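Aminotransferase, class I (PDB 2O1B) probably catalyses the pyridoxal-5'-phosphate-dependent transfer of amino groups between amino acids and 2-oxo acids, as a dimeric class I aminotransferase. Local coordinates at residues Thr182-Leu187 with Lys216-Phe221; Leu122-Thr127 with Gln273-Tyr278; Gly133-Leu138 with Asp154-Pro159; Lys108-Cys113 with Gly267-Ile272. One frame throughout, in Å; residues are numbered along the deposited sequence. Where two conformers were deposited one is given.

Contact 1 of 4, residues Thr182-Leu187 with Lys216-Phe221; sequences TKLIYL and KIVHDF. With PLP (pyridoxal-5'-phosphate), chain B.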
# COMPACT_ATOMS: atom_id res chain seq x y z
N THR A 182 -9.94 19.75 -17.96
CA THR A 182 -8.95 19.19 -17.04
C THR A 182 -9.36 19.33 -15.57
O THR A 182 -9.68 20.42 -15.09
CB THR A 182 -7.53 19.76 -17.28
OG1 THR A 182 -7.11 19.40 -18.59
CG2 THR A 182 -6.53 19.16 -16.29
N LYS A 183 -9.33 18.21 -14.86
CA LYS A 183 -9.71 18.19 -13.47
C LYS A 183 -8.51 18.00 -12.54
O LYS A 183 -8.59 18.29 -11.36
CB LYS A 183 -10.78 17.13 -13.25
CG LYS A 183 -11.96 17.27 -14.24
CD LYS A 183 -12.72 18.58 -14.04
CE LYS A 183 -13.88 18.73 -15.03
NZ LYS A 183 -15.05 17.89 -14.66
N LEU A 184 -7.40 17.52 -13.10
CA LEU A 184 -6.19 17.30 -12.34
C LEU A 184 -4.94 17.54 -13.19
O LEU A 184 -4.92 17.24 -14.39
CB LEU A 184 -6.18 15.87 -11.77
CG LEU A 184 -5.09 15.48 -10.76
CD1 LEU A 184 -5.22 16.24 -9.44
CD2 LEU A 184 -5.18 13.99 -10.50
N ILE A 185 -3.92 18.10 -12.54
CA ILE A 185 -2.63 18.38 -13.15
C ILE A 185 -1.49 17.93 -12.23
O ILE A 185 -1.44 18.32 -11.07
CB ILE A 185 -2.46 19.88 -13.44
CG1 ILE A 185 -3.58 20.38 -14.36
CG2 ILE A 185 -1.08 20.17 -14.07
CD1 ILE A 185 -3.50 21.84 -14.67
N TYR A 186 -0.59 17.12 -12.76
CA TYR A 186 0.64 16.81 -12.02
C TYR A 186 1.73 17.78 -12.39
O TYR A 186 1.91 18.11 -13.58
CB TYR A 186 1.11 15.39 -12.30
CG TYR A 186 0.31 14.34 -11.60
CD1 TYR A 186 -0.98 14.03 -12.01
CD2 TYR A 186 0.84 13.63 -10.52
CE1 TYR A 186 -1.73 13.06 -11.37
CE2 TYR A 186 0.10 12.65 -9.88
CZ TYR A 186 -1.18 12.37 -10.31
OH TYR A 186 -1.92 11.38 -9.67
N LEU A 187 2.46 18.24 -11.38
CA LEU A 187 3.64 19.04 -11.59
C LEU A 187 4.74 18.41 -10.77
O LEU A 187 4.47 17.78 -9.75
CB LEU A 187 3.40 20.50 -11.17
CG LEU A 187 2.40 21.30 -12.04
CD1 LEU A 187 2.18 22.69 -11.50
CD2 LEU A 187 2.85 21.35 -13.51
N LYS A 216 -7.55 20.79 -10.00
CA LYS A 216 -6.64 20.74 -8.86
C LYS A 216 -5.23 20.34 -9.30
O LYS A 216 -5.05 19.74 -10.35
CB LYS A 216 -7.14 19.77 -7.79
CG LYS A 216 -8.65 19.80 -7.53
CD LYS A 216 -9.28 18.53 -8.05
CE LYS A 216 -10.74 18.74 -8.45
NZ LYS A 216 -11.03 17.87 -9.60
N ILE A 217 -4.25 20.65 -8.46
CA ILE A 217 -2.86 20.37 -8.77
C ILE A 217 -2.29 19.41 -7.73
O ILE A 217 -2.56 19.54 -6.53
CB ILE A 217 -2.02 21.67 -8.80
CG1 ILE A 217 -2.50 22.60 -9.92
CG2 ILE A 217 -0.52 21.37 -8.93
CD1 ILE A 217 -1.96 24.02 -9.82
N VAL A 218 -1.51 18.45 -8.21
CA VAL A 218 -0.70 17.61 -7.35
C VAL A 218 0.73 17.93 -7.68
O VAL A 218 1.16 17.71 -8.80
CB VAL A 218 -0.92 16.10 -7.61
CG1 VAL A 218 -0.01 15.26 -6.69
CG2 VAL A 218 -2.36 15.74 -7.40
N HIS A 219 1.47 18.45 -6.71
CA HIS A 219 2.88 18.70 -6.92
C HIS A 219 3.72 17.61 -6.27
O HIS A 219 3.63 17.40 -5.06
CB HIS A 219 3.29 20.10 -6.43
CG HIS A 219 4.76 20.38 -6.58
ND1 HIS A 219 5.41 20.26 -7.79
CD2 HIS A 219 5.70 20.74 -5.68
CE1 HIS A 219 6.70 20.53 -7.62
NE2 HIS A 219 6.90 20.82 -6.35
N ASP A 220 4.53 16.93 -7.08
CA ASP A 220 5.39 15.82 -6.66
C ASP A 220 6.77 16.35 -6.28
O ASP A 220 7.59 16.67 -7.14
CB ASP A 220 5.49 14.81 -7.82
CG ASP A 220 6.27 13.55 -7.48
OD1 ASP A 220 6.26 12.62 -8.34
OD2 ASP A 220 6.89 13.46 -6.38
N PHE A 221 7.01 16.43 -4.98
CA PHE A 221 8.16 17.13 -4.40
C PHE A 221 9.24 16.15 -3.92
O PHE A 221 9.99 16.44 -2.98
CB PHE A 221 7.66 17.96 -3.22
CG PHE A 221 8.43 19.24 -2.96
CD1 PHE A 221 9.21 19.83 -3.94
CD2 PHE A 221 8.35 19.84 -1.71
CE1 PHE A 221 9.90 21.01 -3.67
CE2 PHE A 221 9.04 21.02 -1.43
CZ PHE A 221 9.82 21.61 -2.42
N1 PLP B . 8.09 10.94 -7.83
C2 PLP B . 9.34 11.19 -8.36
C2A PLP B . 9.52 12.38 -9.27
C3 PLP B . 10.40 10.36 -8.00
O3 PLP B . 11.65 10.58 -8.50
C4 PLP B . 10.19 9.28 -7.13
C4A PLP B . 11.38 8.78 -6.36
C5 PLP B . 8.92 9.03 -6.62
C6 PLP B . 7.86 9.86 -6.98
C5A PLP B . 8.66 7.84 -5.70
O4P PLP B . 9.16 8.05 -4.39
P PLP B . 8.84 7.00 -3.20
O1P PLP B . 10.10 6.21 -2.89
O2P PLP B . 7.74 6.09 -3.69
O3P PLP B . 8.42 7.80 -2.00
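Strands 182-187 and 216-220 run parallel, their axes 4.7 Å apart at closest approach and 20° from parallel, and Leu184, Ile185, Tyr186 and Leu187 pair in register with Lys216, Ile217, Val218 and His219. Between them the backbone bonds alternate in direction, from Lys216 N on Lys183 O through to Asp220 N on Leu187 O. Lys183 O is gripped twice, because the bent chain of Lys216 brings its NZ within 3.0 Å of Lys183 O on the opposite face of the carbonyl plane from its own backbone N. On the face that carries Leu184, Tyr186 and Val218, the two branches of the valine divide the work. With Val218 CG2 anti to the carbonyl carbon, that methyl meets Leu184 CD1 at 3.5 Å, while Val218 CG1 lies 4.1 Å from Tyr186 CE2 and the valine CB sits over the rim of one ring face. The phenol hydroxyl of Tyr186 bonds to Leu122 O in helix 118-129. On the other face Leu187 CD1 packs on Ile217 CG2 at 4.0 Å, and His219 ND1 makes a weak hydrogen bond of 3.3 Å to Leu187 O. This is a right-handed beta-alpha-beta crossover of the large domain, made through helix 200-210. The second strand carries Asp220 to the cofactor: the carboxylate, its CG anti to the backbone N (chi1 -176°), puts OD1 2.5 Å from N1 of pyridoxal-5'-phosphate. Tyr146 OH also bonds to Asp220 OD1. Such a carboxylate probably keeps N1 protonated, as in other class I aminotransferases, strengthening the ring as an electron sink.

Contact 2 of 4, residues Leu122-Thr127 with Gln273-Tyr278; sequences LVAVPT and QALKKY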
# COMPACT_ATOMS: atom_id res chain seq x y z
N LEU A 122 0.66 9.08 -4.93
CA LEU A 122 0.62 9.71 -6.25
C LEU A 122 -0.29 8.96 -7.19
O LEU A 122 -1.09 9.57 -7.89
CB LEU A 122 2.02 9.85 -6.86
CG LEU A 122 2.95 10.88 -6.21
CD1 LEU A 122 4.41 10.54 -6.46
CD2 LEU A 122 2.64 12.30 -6.69
N VAL A 123 -0.19 7.63 -7.22
CA VAL A 123 -1.04 6.86 -8.14
C VAL A 123 -2.50 6.75 -7.65
O VAL A 123 -3.41 6.48 -8.43
CB VAL A 123 -0.43 5.46 -8.57
CG1 VAL A 123 1.02 5.59 -9.07
CG2 VAL A 123 -0.50 4.48 -7.47
N ALA A 124 -2.72 7.01 -6.36
CA ALA A 124 -4.07 6.97 -5.76
C ALA A 124 -4.91 8.22 -6.05
O ALA A 124 -6.14 8.13 -6.18
CB ALA A 124 -3.99 6.71 -4.25
N VAL A 125 -4.24 9.37 -6.20
CA VAL A 125 -4.92 10.67 -6.31
C VAL A 125 -6.07 10.68 -7.32
O VAL A 125 -7.15 11.15 -6.99
CB VAL A 125 -3.96 11.89 -6.58
CG1 VAL A 125 -4.77 13.16 -6.80
CG2 VAL A 125 -2.98 12.11 -5.42
N PRO A 126 -5.84 10.21 -8.57
CA PRO A 126 -6.98 10.31 -9.50
C PRO A 126 -8.21 9.52 -9.05
O PRO A 126 -9.34 10.00 -9.21
CB PRO A 126 -6.41 9.74 -10.79
CG PRO A 126 -4.91 9.96 -10.66
CD PRO A 126 -4.65 9.65 -9.24
N THR A 127 -8.00 8.32 -8.50
CA THR A 127 -9.11 7.50 -8.01
C THR A 127 -9.92 8.27 -6.98
O THR A 127 -11.16 8.18 -6.96
CB THR A 127 -8.59 6.14 -7.43
OG1 THR A 127 -8.26 5.26 -8.51
CG2 THR A 127 -9.65 5.46 -6.56
N GLN A 273 -8.59 14.93 2.47
CA GLN A 273 -9.63 14.11 3.09
C GLN A 273 -10.03 12.93 2.20
O GLN A 273 -10.31 11.85 2.72
CB GLN A 273 -10.85 14.94 3.52
CG GLN A 273 -10.60 15.89 4.72
CD GLN A 273 -9.84 15.24 5.89
OE1 GLN A 273 -10.29 14.25 6.47
NE2 GLN A 273 -8.70 15.82 6.23
N ALA A 274 -10.03 13.12 0.88
CA ALA A 274 -10.34 12.04 -0.07
C ALA A 274 -9.26 10.96 -0.02
O ALA A 274 -9.56 9.77 0.05
CB ALA A 274 -10.49 12.59 -1.49
N LEU A 275 -7.99 11.38 -0.04
CA LEU A 275 -6.89 10.43 0.13
C LEU A 275 -7.00 9.65 1.43
O LEU A 275 -6.88 8.43 1.43
CB LEU A 275 -5.54 11.14 0.08
CG LEU A 275 -4.89 11.28 -1.28
CD1 LEU A 275 -3.70 12.24 -1.17
CD2 LEU A 275 -4.45 9.91 -1.81
N LYS A 276 -7.24 10.36 2.54
CA LYS A 276 -7.40 9.73 3.85
C LYS A 276 -8.53 8.70 3.82
O LYS A 276 -8.36 7.58 4.27
CB LYS A 276 -7.66 10.78 4.94
CG LYS A 276 -6.46 11.67 5.27
CD LYS A 276 -6.78 12.64 6.40
CE LYS A 276 -6.75 11.92 7.76
NZ LYS A 276 -6.94 12.84 8.92
N LYS A 277 -9.68 9.06 3.25
CA LYS A 277 -10.76 8.10 3.13
C LYS A 277 -10.35 6.87 2.30
O LYS A 277 -10.64 5.72 2.66
CB LYS A 277 -12.02 8.74 2.53
CG LYS A 277 -13.22 7.85 2.67
CD LYS A 277 -14.41 8.34 1.90
CE LYS A 277 -15.39 7.21 1.69
NZ LYS A 277 -15.60 6.41 2.93
N TYR A 278 -9.66 7.10 1.19
CA TYR A 278 -9.21 6.01 0.34
C TYR A 278 -8.32 5.05 1.12
O TYR A 278 -8.46 3.83 1.00
CB TYR A 278 -8.44 6.57 -0.85
CG TYR A 278 -7.89 5.50 -1.78
CD1 TYR A 278 -6.55 5.13 -1.74
CD2 TYR A 278 -8.72 4.87 -2.71
CE1 TYR A 278 -6.04 4.17 -2.60
CE2 TYR A 278 -8.22 3.89 -3.56
CZ TYR A 278 -6.89 3.55 -3.51
OH TYR A 278 -6.41 2.60 -4.37
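Tyr278 reaches from helix 269-282 to helix 118-129 and sets its ring against two small groups, Ala124 CB and the methyl of Thr127. With CG anti to the backbone N (chi1 178°), the ring is carried out towards the other helix; Tyr278 CE1 then comes to 3.7 Å from Ala124 CB. On the other flank of the ring, Tyr278 CE2 lies 3.7 Å from Thr127 CG2. Both methyls approach obliquely, and the threonine and tyrosine side chains cross at about a right angle. The threonine presents its methyl because CG2, rather than OG1, is the branch anti to the backbone N. The two segments cross steeply, at 102°, with their axes 9.6 Å apart at closest approach, and no hydrogen bond joins them. In the large domain of this class I aminotransferase, helix 118-129 begins beside the cofactor, where Leu122 touches pyridoxal-5'-phosphate, and helix 269-282 packs across it. Leu275 supplies the deeper half of the interface: its CB leaves the helix obliquely, but the end of the chain turns in. Leu275 CD2 rests 4.1 Å from Ala124 CB, whereas Leu275 CD1 faces Val125 CG2 at 4.3 Å. Ile246 of the central sheet lies against both Val125 and Leu275. At the outer side the second subunit closes over the pair, its own Tyr278 packing on this Tyr278 and its Ser23 OG bonding to Thr127 O.

Contact 3 of 4, residues Gly133-Leu138 with Asp154-Pro159; sequences GDYVLL and DGKPVP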
# COMPACT_ATOMS: atom_id res chain seq x y z
N GLY A 133 -13.55 9.74 -17.49
CA GLY A 133 -13.54 10.68 -18.61
C GLY A 133 -12.94 12.04 -18.31
O GLY A 133 -12.81 12.88 -19.21
N ASP A 134 -12.58 12.29 -17.05
CA ASP A 134 -11.92 13.54 -16.68
C ASP A 134 -10.51 13.57 -17.25
O ASP A 134 -9.81 12.57 -17.22
CB ASP A 134 -11.85 13.69 -15.15
CG ASP A 134 -13.16 14.20 -14.54
OD1 ASP A 134 -13.19 14.37 -13.31
OD2 ASP A 134 -14.16 14.42 -15.28
N TYR A 135 -10.10 14.73 -17.75
CA TYR A 135 -8.75 14.90 -18.29
C TYR A 135 -7.76 15.19 -17.19
O TYR A 135 -8.06 15.92 -16.24
CB TYR A 135 -8.72 16.06 -19.28
CG TYR A 135 -9.34 15.75 -20.61
CD1 TYR A 135 -10.49 14.96 -20.71
CD2 TYR A 135 -8.80 16.28 -21.77
CE1 TYR A 135 -11.07 14.70 -21.96
CE2 TYR A 135 -9.37 16.03 -23.01
CZ TYR A 135 -10.50 15.24 -23.10
OH TYR A 135 -11.04 14.99 -24.34
N VAL A 136 -6.57 14.59 -17.30
CA VAL A 136 -5.48 14.83 -16.37
C VAL A 136 -4.24 15.20 -17.19
O VAL A 136 -3.84 14.46 -18.10
CB VAL A 136 -5.19 13.60 -15.48
CG1 VAL A 136 -4.04 13.88 -14.53
CG2 VAL A 136 -6.44 13.18 -14.69
N LEU A 137 -3.65 16.36 -16.87
CA LEU A 137 -2.43 16.82 -17.54
C LEU A 137 -1.19 16.24 -16.87
O LEU A 137 -1.03 16.36 -15.66
CB LEU A 137 -2.36 18.34 -17.54
CG LEU A 137 -3.30 18.98 -18.56
CD1 LEU A 137 -3.44 20.47 -18.32
CD2 LEU A 137 -2.76 18.72 -19.97
N LEU A 138 -0.33 15.61 -17.69
CA LEU A 138 0.88 14.94 -17.24
C LEU A 138 2.15 15.54 -17.89
O LEU A 138 2.22 15.64 -19.12
CB LEU A 138 0.79 13.45 -17.59
CG LEU A 138 0.29 12.42 -16.55
CD1 LEU A 138 -0.61 12.97 -15.45
CD2 LEU A 138 -0.29 11.17 -17.15
N ASP A 154 -10.00 5.57 -14.70
CA ASP A 154 -10.69 5.78 -15.98
C ASP A 154 -10.61 7.23 -16.49
O ASP A 154 -11.49 7.69 -17.23
CB ASP A 154 -12.15 5.32 -15.92
CG ASP A 154 -12.29 3.82 -15.72
OD1 ASP A 154 -12.57 3.40 -14.57
OD2 ASP A 154 -12.12 3.07 -16.70
N GLY A 155 -9.56 7.94 -16.09
CA GLY A 155 -9.35 9.30 -16.57
C GLY A 155 -8.69 9.29 -17.93
O GLY A 155 -8.27 8.24 -18.41
N LYS A 156 -8.59 10.47 -18.53
CA LYS A 156 -7.95 10.62 -19.82
C LYS A 156 -6.65 11.43 -19.70
O LYS A 156 -6.68 12.65 -19.55
CB LYS A 156 -8.91 11.19 -20.87
CG LYS A 156 -10.25 10.44 -20.92
CD LYS A 156 -10.79 10.24 -22.32
CE LYS A 156 -10.38 8.88 -22.90
NZ LYS A 156 -11.18 7.74 -22.34
N PRO A 157 -5.51 10.72 -19.73
CA PRO A 157 -4.22 11.40 -19.62
C PRO A 157 -3.88 12.18 -20.88
O PRO A 157 -4.00 11.65 -22.00
CB PRO A 157 -3.22 10.26 -19.41
CG PRO A 157 -4.03 9.00 -19.31
CD PRO A 157 -5.37 9.27 -19.89
N VAL A 158 -3.50 13.44 -20.69
CA VAL A 158 -3.11 14.34 -21.78
C VAL A 158 -1.77 15.00 -21.42
O VAL A 158 -1.61 15.48 -20.30
CB VAL A 158 -4.19 15.42 -22.03
CG1 VAL A 158 -3.70 16.47 -23.04
CG2 VAL A 158 -5.49 14.79 -22.52
N PRO A 159 -0.81 15.05 -22.37
CA PRO A 159 0.52 15.57 -22.04
C PRO A 159 0.56 17.08 -21.82
O PRO A 159 -0.06 17.83 -22.57
CB PRO A 159 1.37 15.23 -23.28
CG PRO A 159 0.52 14.39 -24.15
CD PRO A 159 -0.90 14.66 -23.80
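Tyr135 reaches diagonally to Val158, one pair further along the neighbouring strand, on the face they share with Lys156 and Leu137; the axes of parallel strands 135-138 and 156-159 come within 4.6 Å at an angle of 35°. Followed outward, the tyrosine begins with CB 4.0 Å from Lys156 O. Its CG is anti to the carbonyl carbon (chi1 -75°), and the ring then divides its contacts: Tyr135 CD1 meets Lys156 CB at 4.1 Å, while Tyr135 CD2 and CE2 lie obliquely against Val158 CG2, the nearer, CD2, at 3.7 Å. Gly133 O lies at the ring's edge, in its plane. In the conformer described, Val158 CG1 turns to Leu137 CD2, so the valine spans two residues of the other strand. On the reverse face Leu138 CD2 touches Pro157 CB at 3.8 Å, the two side chains lying alongside each other. Backbone bonds tie the strands together, and Gly133 N to Asp154 O (2.9 Å) extends the link into the loops. Asp154, the C-prime residue of a Schellman motif, ends helix 146-152, which links the two strands in a beta-alpha-beta unit. Val136 and Pro157 pack on Val150 of that helix, Tyr135 and Val158 meet Ile178 of helix 176-181, and strand 135-140 hydrogen-bonds on its other side to strand 182-187.

Contact 4 of 4, residues Lys108-Cys113 with Gly267-Ile272; sequences KEDEVC and GNKDMI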
# COMPACT_ATOMS: atom_id res chain seq x y z
N LYS A 108 -3.06 19.47 11.31
CA LYS A 108 -2.73 18.04 11.43
C LYS A 108 -3.83 17.09 11.00
O LYS A 108 -3.56 16.02 10.46
CB LYS A 108 -2.33 17.71 12.87
CG LYS A 108 -1.08 18.37 13.36
CD LYS A 108 -0.64 17.76 14.70
CE LYS A 108 -1.53 18.18 15.86
NZ LYS A 108 -2.79 17.39 15.88
N GLU A 109 -5.08 17.45 11.23
CA GLU A 109 -6.19 16.61 10.83
C GLU A 109 -6.59 16.88 9.39
O GLU A 109 -6.76 15.95 8.59
CB GLU A 109 -7.39 16.81 11.76
CG GLU A 109 -7.62 15.71 12.78
CD GLU A 109 -6.34 15.12 13.37
OE1 GLU A 109 -6.07 13.94 13.10
OE2 GLU A 109 -5.60 15.83 14.10
N ASP A 110 -6.72 18.15 9.04
CA ASP A 110 -7.37 18.53 7.79
C ASP A 110 -6.44 18.48 6.59
O ASP A 110 -6.90 18.31 5.45
CB ASP A 110 -7.95 19.94 7.91
CG ASP A 110 -9.14 20.03 8.87
OD1 ASP A 110 -9.71 18.97 9.25
OD2 ASP A 110 -9.51 21.17 9.24
N GLU A 111 -5.15 18.68 6.83
CA GLU A 111 -4.21 19.01 5.75
C GLU A 111 -2.96 18.13 5.70
O GLU A 111 -1.97 18.50 5.09
CB GLU A 111 -3.85 20.51 5.81
CG GLU A 111 -5.08 21.40 5.67
CD GLU A 111 -4.82 22.88 5.86
OE1 GLU A 111 -3.96 23.25 6.68
OE2 GLU A 111 -5.52 23.69 5.20
N VAL A 112 -3.04 16.96 6.33
CA VAL A 112 -1.93 16.01 6.36
C VAL A 112 -2.43 14.58 6.17
O VAL A 112 -3.33 14.14 6.88
CB VAL A 112 -1.15 16.11 7.70
CG1 VAL A 112 -0.08 15.07 7.76
CG2 VAL A 112 -0.54 17.50 7.87
N CYS A 113 -1.83 13.86 5.22
CA CYS A 113 -2.11 12.43 4.99
C CYS A 113 -0.79 11.70 4.81
O CYS A 113 -0.03 12.00 3.88
CB CYS A 113 -2.98 12.23 3.75
SG CYS A 113 -3.40 10.49 3.39
N GLY A 267 -1.62 19.68 2.26
CA GLY A 267 -2.33 20.77 1.57
C GLY A 267 -3.85 20.77 1.52
O GLY A 267 -4.52 20.55 2.54
N ASN A 268 -4.39 21.05 0.33
CA ASN A 268 -5.85 21.19 0.11
C ASN A 268 -6.67 20.22 0.93
O ASN A 268 -6.54 19.01 0.73
CB ASN A 268 -6.21 21.00 -1.37
CG ASN A 268 -7.65 21.40 -1.67
OD1 ASN A 268 -7.97 22.58 -1.80
ND2 ASN A 268 -8.53 20.41 -1.78
N LYS A 269 -7.53 20.73 1.81
CA LYS A 269 -8.29 19.86 2.74
C LYS A 269 -9.14 18.81 2.02
O LYS A 269 -9.14 17.63 2.40
CB LYS A 269 -9.13 20.67 3.73
CG LYS A 269 -10.13 19.84 4.56
CD LYS A 269 -10.60 20.58 5.81
CE LYS A 269 -12.07 20.36 6.14
NZ LYS A 269 -12.71 19.17 5.52
N ASP A 270 -9.88 19.23 1.00
CA ASP A 270 -10.76 18.33 0.25
C ASP A 270 -9.98 17.15 -0.34
O ASP A 270 -10.39 15.99 -0.21
CB ASP A 270 -11.52 19.07 -0.86
CG ASP A 270 -12.63 19.96 -0.33
OD1 ASP A 270 -12.97 19.85 0.87
OD2 ASP A 270 -13.17 20.77 -1.12
N MSE A 271 -8.86 17.45 -0.97
CA MSE A 271 -8.01 16.44 -1.58
C MSE A 271 -7.38 15.54 -0.53
O MSE A 271 -7.31 14.33 -0.72
CB MSE A 271 -6.93 17.08 -2.44
CG MSE A 271 -7.50 17.85 -3.62
SE MSE A 271 -6.14 18.78 -4.62
CE MSE A 271 -5.43 17.25 -5.57
N ILE A 272 -6.90 16.13 0.56
CA ILE A 272 -6.33 15.34 1.64
C ILE A 272 -7.39 14.41 2.25
O ILE A 272 -7.12 13.23 2.50
CB ILE A 272 -5.69 16.25 2.71
CG1 ILE A 272 -4.46 16.98 2.13
CG2 ILE A 272 -5.35 15.46 3.98
CD1 ILE A 272 -3.37 16.04 1.59
O HOH W 1 -6.83 23.38 3.01
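Asp110 and Lys269 lie against each other through their aliphatic parts: Lys269 CD is 3.4 Å from Asp110 CB, and the two side chains cross at a slant. Their charged ends stop short of contact, with Lys269 NZ 4.8 Å from Asp110 OD1, so any attraction is through space. Beside them Ile272 is the main apolar piece. Its CG2, anti to the backbone N, is the branch that touches Asp110 O and Val112 N, both at 3.6 Å, and it reaches Cys113 CB at 4.0 Å. Covered in this way, Val112 N has no hydrogen-bonding partner in the model. One direct backbone bond spans the contact, from Gly267 N to Glu111 O at 3.1 Å. Glu111 adds a second, indirect link: its chain, extended beyond CG, passes Gly267 O and carries OE2 to a water 2.6 Å away, which donates to Glu111 OE2 and accepts from Lys269 N in the first turn of the helix that follows the N-cap residue Asn268. In the next shell, Glu111 OE1 is held by Asp107 N and by a salt bridge to Lys242, while Gln273 NE2 bonds to the carbonyls of Glu109 and Asp110. The arrangement joins the entry to edge strand 112-115 with the turn from its antiparallel neighbour, strand 263-267, into helix 269-282; helix 88-102 packs on Val112, and Ile246 of strand 245-250 lies against Ile272.

Contacts 1, 3 and 4 all involve one seven-stranded mixed sheet. Contact 3 lies at its edge strand 156-161, contact 1 further in, their centres about 11 Å apart and strands 135-140 and 182-187 adjacent; contact 4 sits at the opposite edge, its centre about 23 Å from that of contact 3. Contact 2 lies on helices that pack on the sheet, sharing helix 269-282 with contact 4, their centres about 11 Å apart. Along the chain, contact 3 closes before contact 1 opens, both are nested inside contacts 2 and 4, and those two interlock. Two local crossovers thus form part of the sheet, while the long-range closures bring helix 269-282 against it, around a cofactor pocket to which contacts 1 and 2 contribute residues.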